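Local coordinates for protein B- and T-lymphocyte attenuator (Mus musculus, PDB 1XAU) that acts as an inhibitory receptor on lymphocytes, damping antigen receptor signalling through the phosphatases SHP-1 and SHP-2 and engaging the herpesvirus entry mediator through its immunoglobulin-domain ectodomain, at residues S25-T28 against G29-F32; C50-G54 against T55-P59; P85-L88 against S89-G92. One frame throughout, in Å; residues are numbered along the deposited sequence.

Contact 1: residues S25-T28 against G29-F32; sequences SAWT and GELF
Trp27 and Glu30 close a type II beta turn that links strand 22-26 to strand 32-39 in this immunoglobulin domain, and the turn illustrates how one carboxylate can bind the chain that precedes it. Glu30 N donates to Trp27 O at 3.1 Å, the bond expected of a beta turn, and the side chain then adds a second clasp. Lying anti to the carbonyl carbon (chi1 -71°), CG of Glu30 sets off beside its own backbone N, which brings the side chain back across the turn, CG passing beside Trp27 O. The carboxylate reaches the amide of Trp27, where OE1 accepts from N at 2.8 Å; the donor comes from above the carboxylate plane, 47° out of it. The same group lies at the edge of the indole, the two planes steeply inclined at 76°, with Glu30 OE1 3.6 Å from Trp27 CD1. The indole also forms a cation-pi pair with Arg115, which bonds to Ala26 O as well. Gly29 takes the third position of the turn with a positive phi, the place a type II turn favours for glycine. Two residues beyond Glu30, the Phe32 ring lies against the buried Ala26, and this CH-pi contact places Ala26 CB over the ring face, 3.7 Å from the centroid and 3.5 Å from Phe32 CD1.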
loop_
_atom_site.group_PDB
_atom_site.type_symbol
_atom_site.label_atom_id
_atom_site.label_comp_id
_atom_site.label_asym_id
_atom_site.label_seq_id
_atom_site.Cartn_x
_atom_site.Cartn_y
_atom_site.Cartn_z
ATOM N N SER A 25 -4.908 0.495 -13.415
ATOM C CA SER A 25 -5.044 -0.779 -14.092
ATOM C C SER A 25 -3.604 -1.300 -14.403
ATOM O O SER A 25 -2.680 -0.538 -14.582
ATOM C CB SER A 25 -5.858 -0.631 -15.404
ATOM O OG SER A 25 -7.229 -0.256 -15.135
ATOM N N ALA A 26 -3.456 -2.599 -14.502
ATOM C CA ALA A 26 -2.182 -3.207 -14.745
ATOM C C ALA A 26 -2.479 -4.406 -15.690
ATOM O O ALA A 26 -3.661 -4.770 -15.930
ATOM C CB ALA A 26 -1.624 -3.717 -13.438
ATOM N N TRP A 27 -1.420 -4.999 -16.218
ATOM C CA TRP A 27 -1.558 -6.152 -17.117
ATOM C C TRP A 27 -0.946 -7.339 -16.421
ATOM O O TRP A 27 0.127 -7.218 -15.834
ATOM C CB TRP A 27 -0.735 -5.935 -18.402
ATOM C CG TRP A 27 -1.292 -4.828 -19.253
ATOM C CD1 TRP A 27 -0.853 -3.553 -19.318
ATOM C CD2 TRP A 27 -2.473 -4.895 -20.052
ATOM N NE1 TRP A 27 -1.697 -2.793 -20.118
ATOM C CE2 TRP A 27 -2.699 -3.603 -20.576
ATOM C CE3 TRP A 27 -3.363 -5.919 -20.374
ATOM C CZ2 TRP A 27 -3.791 -3.305 -21.417
ATOM C CZ3 TRP A 27 -4.435 -5.639 -21.212
ATOM C CH2 TRP A 27 -4.647 -4.344 -21.728
ATOM N N THR A 28 -1.560 -8.504 -16.526
ATOM C CA THR A 28 -0.988 -9.652 -15.889
ATOM C C THR A 28 0.411 -9.904 -16.392
ATOM O O THR A 28 0.684 -9.680 -17.585
ATOM C CB THR A 28 -1.845 -10.869 -16.117
ATOM O OG1 THR A 28 -1.251 -11.923 -15.370
ATOM C CG2 THR A 28 -1.854 -11.291 -17.589
ATOM N N GLY A 29 1.308 -10.320 -15.498
ATOM C CA GLY A 29 2.717 -10.536 -15.864
ATOM C C GLY A 29 3.642 -9.319 -15.782
ATOM O O GLY A 29 4.868 -9.446 -15.839
ATOM N N GLU A 30 3.103 -8.100 -15.720
ATOM C CA GLU A 30 3.948 -6.919 -15.559
ATOM C C GLU A 30 4.512 -6.817 -14.147
ATOM O O GLU A 30 3.913 -7.382 -13.215
ATOM C CB GLU A 30 3.142 -5.611 -15.715
ATOM C CG GLU A 30 2.677 -5.291 -17.083
ATOM C CD GLU A 30 2.013 -3.899 -17.090
ATOM O OE1 GLU A 30 1.067 -3.649 -16.263
ATOM O OE2 GLU A 30 2.443 -3.072 -17.911
ATOM N N LEU A 31 5.677 -6.144 -13.993
ATOM C CA LEU A 31 6.222 -5.802 -12.620
ATOM C C LEU A 31 5.348 -4.585 -12.307
ATOM O O LEU A 31 5.312 -3.663 -13.114
ATOM C CB LEU A 31 7.670 -5.318 -12.696
ATOM C CG LEU A 31 8.665 -6.412 -12.266
ATOM C CD1 LEU A 31 8.224 -7.709 -12.729
ATOM C CD2 LEU A 31 10.083 -6.063 -12.660
ATOM N N PHE A 32 4.695 -4.502 -11.156
ATOM C CA PHE A 32 3.780 -3.352 -10.926
ATOM C C PHE A 32 3.917 -2.941 -9.471
ATOM O O PHE A 32 4.284 -3.765 -8.628
ATOM C CB PHE A 32 2.336 -3.809 -11.154
ATOM C CG PHE A 32 1.270 -2.683 -11.013
ATOM C CD1 PHE A 32 1.039 -1.814 -12.085
ATOM C CD2 PHE A 32 0.502 -2.563 -9.866
ATOM C CE1 PHE A 32 0.014 -0.800 -12.001
ATOM C CE2 PHE A 32 -0.534 -1.535 -9.786
ATOM C CZ PHE A 32 -0.739 -0.686 -10.850
#

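Contact 2: residues C50-G54 against T55-P59; sequences CKHNG and TIWVP
His52 and Trp57 meet edge to face: the imidazole presents its CD2 edge to one face of the indole, and the planes stand at 73° in a T-shaped pair. His52 CD2 lies 3.6 Å from Trp57 NE1, while His52 CB sits over the six-membered ring in a CH-pi contact, so a single residue spans both rings of the indole. At the indole edge, near its plane, lies Cys50 O. The imidazole in turn has Ile56 O over one face and a water in its plane; that water is 2.9 Å from His52 NE2 and also makes a weak bond to Thr55 O. Asn53 forms an Asx turn. Its OD1 accepts from the backbone N of Thr55 and the backbone N of Ile56, each at 2.9 Å, and the two donors arrive from opposite faces of the amide plane. CG of Asn53 lies between its own N and carbonyl carbon (chi1 67°), which folds the amide back over the loop, and the Asn53 N to Ile56 O bond of 2.8 Å also closes the loop. Trp57 is a changed residue here, and the disulfide otherwise made by Cys50 is absent; Cys50 CB packs 3.9 Å from Trp57 CE3. This is a beta hairpin: Lys51 and Val58 form the antiparallel hydrogen-bonded pair, flanked by non-hydrogen-bonded pairs. Strand 57-59 is the outermost of its sheet, and strand 47-52 joins it to strand 92-100, where Ser95 touches both Cys50 and Trp57.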
loop_
_atom_site.group_PDB
_atom_site.type_symbol
_atom_site.label_atom_id
_atom_site.label_comp_id
_atom_site.label_asym_id
_atom_site.label_seq_id
_atom_site.Cartn_x
_atom_site.Cartn_y
_atom_site.Cartn_z
ATOM N N CYS A 50 -2.844 -3.812 3.524
ATOM C CA CYS A 50 -4.049 -4.583 3.755
ATOM C C CYS A 50 -4.767 -4.729 2.416
ATOM O O CYS A 50 -4.617 -3.884 1.542
ATOM C CB CYS A 50 -5.050 -3.863 4.666
ATOM S SG CYS A 50 -4.406 -3.399 6.285
ATOM N N LYS A 51 -5.556 -5.798 2.268
ATOM C CA LYS A 51 -6.302 -5.975 1.035
ATOM C C LYS A 51 -7.728 -6.354 1.469
ATOM O O LYS A 51 -7.889 -7.158 2.387
ATOM C CB LYS A 51 -5.728 -7.096 0.185
ATOM C CG LYS A 51 -6.517 -7.300 -1.136
ATOM C CD LYS A 51 -5.855 -8.395 -2.048
ATOM C CE LYS A 51 -6.641 -8.593 -3.342
ATOM N NZ LYS A 51 -6.058 -9.701 -4.170
ATOM N N HIS A 52 -8.724 -5.800 0.827
ATOM C CA HIS A 52 -10.120 -6.096 1.212
ATOM C C HIS A 52 -10.521 -7.457 0.685
ATOM O O HIS A 52 -10.284 -7.711 -0.517
ATOM C CB HIS A 52 -11.022 -5.059 0.609
ATOM C CG HIS A 52 -12.355 -4.937 1.292
ATOM N ND1 HIS A 52 -13.523 -5.478 0.764
ATOM C CD2 HIS A 52 -12.702 -4.344 2.466
ATOM C CE1 HIS A 52 -14.528 -5.228 1.596
ATOM N NE2 HIS A 52 -14.060 -4.546 2.641
ATOM N N ASN A 53 -11.105 -8.312 1.534
ATOM C CA ASN A 53 -11.430 -9.657 1.050
ATOM C C ASN A 53 -12.858 -9.811 0.624
ATOM O O ASN A 53 -13.358 -10.950 0.536
ATOM C CB ASN A 53 -11.115 -10.711 2.110
ATOM C CG ASN A 53 -12.021 -10.607 3.314
ATOM O OD1 ASN A 53 -12.951 -9.779 3.335
ATOM N ND2 ASN A 53 -11.753 -11.420 4.332
ATOM N N GLY A 54 -13.539 -8.707 0.408
ATOM C CA GLY A 54 -14.933 -8.833 0.022
ATOM C C GLY A 54 -15.865 -8.397 1.128
ATOM O O GLY A 54 -16.979 -7.862 0.852
ATOM N N THR A 55 -15.462 -8.623 2.383
ATOM C CA THR A 55 -16.284 -8.137 3.505
ATOM C C THR A 55 -15.477 -7.251 4.461
ATOM O O THR A 55 -15.997 -6.214 4.938
ATOM C CB THR A 55 -16.917 -9.284 4.260
ATOM O OG1 THR A 55 -15.883 -10.217 4.606
ATOM C CG2 THR A 55 -18.013 -9.973 3.331
ATOM N N ILE A 56 -14.203 -7.587 4.676
ATOM C CA ILE A 56 -13.374 -6.790 5.571
ATOM C C ILE A 56 -11.942 -6.569 5.056
ATOM O O ILE A 56 -11.517 -7.201 4.076
ATOM C CB ILE A 56 -13.191 -7.458 6.912
ATOM C CG1 ILE A 56 -12.631 -8.863 6.680
ATOM C CG2 ILE A 56 -14.580 -7.468 7.706
ATOM C CD1 ILE A 56 -12.350 -9.613 7.958
ATOM N N TRP A 57 -11.217 -5.703 5.751
ATOM C CA TRP A 57 -9.840 -5.444 5.368
ATOM C C TRP A 57 -8.970 -6.435 6.127
ATOM O O TRP A 57 -9.157 -6.614 7.357
ATOM C CB TRP A 57 -9.453 -3.998 5.749
ATOM C CG TRP A 57 -10.020 -2.979 4.832
ATOM C CD1 TRP A 57 -11.159 -2.190 5.033
ATOM C CD2 TRP A 57 -9.503 -2.631 3.554
ATOM N NE1 TRP A 57 -11.351 -1.366 3.918
ATOM C CE2 TRP A 57 -10.345 -1.624 3.009
ATOM C CE3 TRP A 57 -8.397 -3.076 2.798
ATOM C CZ2 TRP A 57 -10.103 -1.039 1.743
ATOM C CZ3 TRP A 57 -8.171 -2.476 1.536
ATOM C CH2 TRP A 57 -9.013 -1.476 1.039
ATOM N N VAL A 58 -8.061 -7.131 5.439
ATOM C CA VAL A 58 -7.179 -8.068 6.150
ATOM C C VAL A 58 -5.745 -7.802 5.765
ATOM O O VAL A 58 -5.460 -7.297 4.678
ATOM C CB VAL A 58 -7.473 -9.616 5.866
ATOM C CG1 VAL A 58 -8.944 -9.945 6.139
ATOM C CG2 VAL A 58 -7.176 -9.955 4.532
ATOM N N PRO A 59 -4.815 -8.158 6.632
ATOM C CA PRO A 59 -3.393 -7.950 6.373
ATOM C C PRO A 59 -3.045 -8.759 5.157
ATOM O O PRO A 59 -3.504 -9.932 4.981
ATOM C CB PRO A 59 -2.716 -8.479 7.616
ATOM C CG PRO A 59 -3.768 -8.341 8.670
ATOM C CD PRO A 59 -5.040 -8.697 7.996
HETATM O O HOH W 1 -15.179 -2.993 4.815
HETATM O O HOH W 2 -15.372 -12.126 2.890
#

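Contact 3: residues P85-L88 against S89-G92; sequences PIHL and SDNG
Ile86, the buried member of the segment 85-88, lays CG1 against Asp90 CB at 3.5 Å, the two side chains running alongside each other in opposed directions. His87 then meets Asp90 twice. Its backbone N donates to Asp90 OD2 at 2.6 Å, which receives it on the anti lone pair, and its ND1 makes a weak, bent bond to the same OD2 at 3.1 Å. With CG beside the backbone N (chi1 -46°), the imidazole is held close to its own amide, which allows both nitrogens to converge; ring and carboxylate planes are inclined at 38°. One face of the ring carries the carbonyl oxygen of Pro85, a residue that follows a cis peptide bond. In return, His87 O accepts from Asp90 N at 2.9 Å. Leu88 opens the short 3-10 segment, its O accepting from Asn91 N at 3.1 Å. Beyond the turn, Asn91 OD1 is bonded to Val114 N and to His113 ND1. His87 and Asp90 thus share a reciprocal pair of bonds at the start of the 3-10 turn, and the short main-chain bond to OD2, helped by the weak one from ND1, probably favours the charged form of Asp90.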
loop_
_atom_site.group_PDB
_atom_site.type_symbol
_atom_site.label_atom_id
_atom_site.label_comp_id
_atom_site.label_asym_id
_atom_site.label_seq_id
_atom_site.Cartn_x
_atom_site.Cartn_y
_atom_site.Cartn_z
ATOM N N PRO A 85 5.638 -11.012 -10.557
ATOM C CA PRO A 85 4.891 -9.982 -11.294
ATOM C C PRO A 85 3.499 -9.952 -10.711
ATOM O O PRO A 85 3.189 -10.756 -9.833
ATOM C CB PRO A 85 4.813 -10.572 -12.709
ATOM C CG PRO A 85 4.616 -12.027 -12.445
ATOM C CD PRO A 85 5.507 -12.335 -11.198
ATOM N N ILE A 86 2.640 -9.094 -11.253
ATOM C CA ILE A 86 1.268 -9.035 -10.843
ATOM C C ILE A 86 0.417 -10.105 -11.564
ATOM O O ILE A 86 0.765 -10.548 -12.692
ATOM C CB ILE A 86 0.681 -7.634 -11.062
ATOM C CG1 ILE A 86 -0.659 -7.600 -10.308
ATOM C CG2 ILE A 86 0.485 -7.348 -12.570
ATOM C CD1 ILE A 86 -1.022 -6.165 -10.053
ATOM N N HIS A 87 -0.599 -10.612 -10.879
ATOM C CA HIS A 87 -1.426 -11.669 -11.463
ATOM C C HIS A 87 -2.881 -11.284 -11.468
ATOM O O HIS A 87 -3.311 -10.362 -10.750
ATOM C CB HIS A 87 -1.331 -12.977 -10.644
ATOM C CG HIS A 87 0.056 -13.388 -10.267
ATOM N ND1 HIS A 87 0.577 -13.189 -8.994
ATOM C CD2 HIS A 87 1.034 -13.991 -10.985
ATOM C CE1 HIS A 87 1.823 -13.642 -8.960
ATOM N NE2 HIS A 87 2.118 -14.134 -10.154
ATOM N N LEU A 88 -3.706 -12.006 -12.247
ATOM C CA LEU A 88 -5.137 -11.692 -12.201
ATOM C C LEU A 88 -5.701 -11.728 -10.799
ATOM O O LEU A 88 -6.564 -10.878 -10.450
ATOM C CB LEU A 88 -5.991 -12.675 -13.089
ATOM C CG LEU A 88 -5.737 -12.475 -14.589
ATOM C CD1 LEU A 88 -6.219 -13.781 -15.396
ATOM C CD2 LEU A 88 -6.517 -11.216 -15.080
ATOM N N SER A 89 -5.256 -12.675 -9.986
ATOM C CA SER A 89 -5.763 -12.807 -8.629
ATOM C C SER A 89 -5.435 -11.588 -7.723
ATOM O O SER A 89 -5.955 -11.483 -6.578
ATOM C CB SER A 89 -5.196 -14.065 -7.944
ATOM O OG SER A 89 -3.795 -14.027 -8.009
ATOM N N ASP A 90 -4.528 -10.717 -8.191
ATOM C CA ASP A 90 -4.158 -9.505 -7.452
ATOM C C ASP A 90 -5.156 -8.379 -7.607
ATOM O O ASP A 90 -5.005 -7.350 -6.972
ATOM C CB ASP A 90 -2.713 -9.051 -7.857
ATOM C CG ASP A 90 -1.654 -10.107 -7.436
ATOM O OD1 ASP A 90 -1.690 -10.557 -6.229
ATOM O OD2 ASP A 90 -0.806 -10.532 -8.277
ATOM N N ASN A 91 -6.139 -8.544 -8.484
ATOM C CA ASN A 91 -7.197 -7.542 -8.681
ATOM C C ASN A 91 -7.815 -7.251 -7.290
ATOM O O ASN A 91 -7.989 -8.187 -6.474
ATOM C CB ASN A 91 -8.276 -8.192 -9.510
ATOM C CG ASN A 91 -9.144 -7.223 -10.189
ATOM O OD1 ASN A 91 -8.826 -6.728 -11.286
ATOM N ND2 ASN A 91 -10.316 -6.932 -9.546
ATOM N N GLY A 92 -8.141 -6.019 -6.989
ATOM C CA GLY A 92 -8.740 -5.790 -5.657
ATOM C C GLY A 92 -8.419 -4.428 -5.102
ATOM O O GLY A 92 -7.807 -3.588 -5.819
#

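How the contacts relate
Along the chain the three contacts follow in series, all within one V-type immunoglobulin domain. Contacts 1 and 3 are neighbours at one end of the beta sandwich, about 8 Å apart centre to centre: the turn after strand 22-26 and the loop before strand 92-100 are joined by probable hydrogen bonds, Gly29 N to Ile86 O and Glu30 O to Ile86 N, each 2.9 Å. Contact 2 is the hairpin at the outer edge of the sheet that also contains strand 22-26; its centre is about 21 Å from that of contact 1 and about 15 Å from that of contact 3. Contacts 1 and 3 thus pin two loops together at one end, whereas contact 2 does not touch contact 1 and meets contact 3 through the Lys51 side chain, whose NZ lies 3.0 Å from Ser89 O.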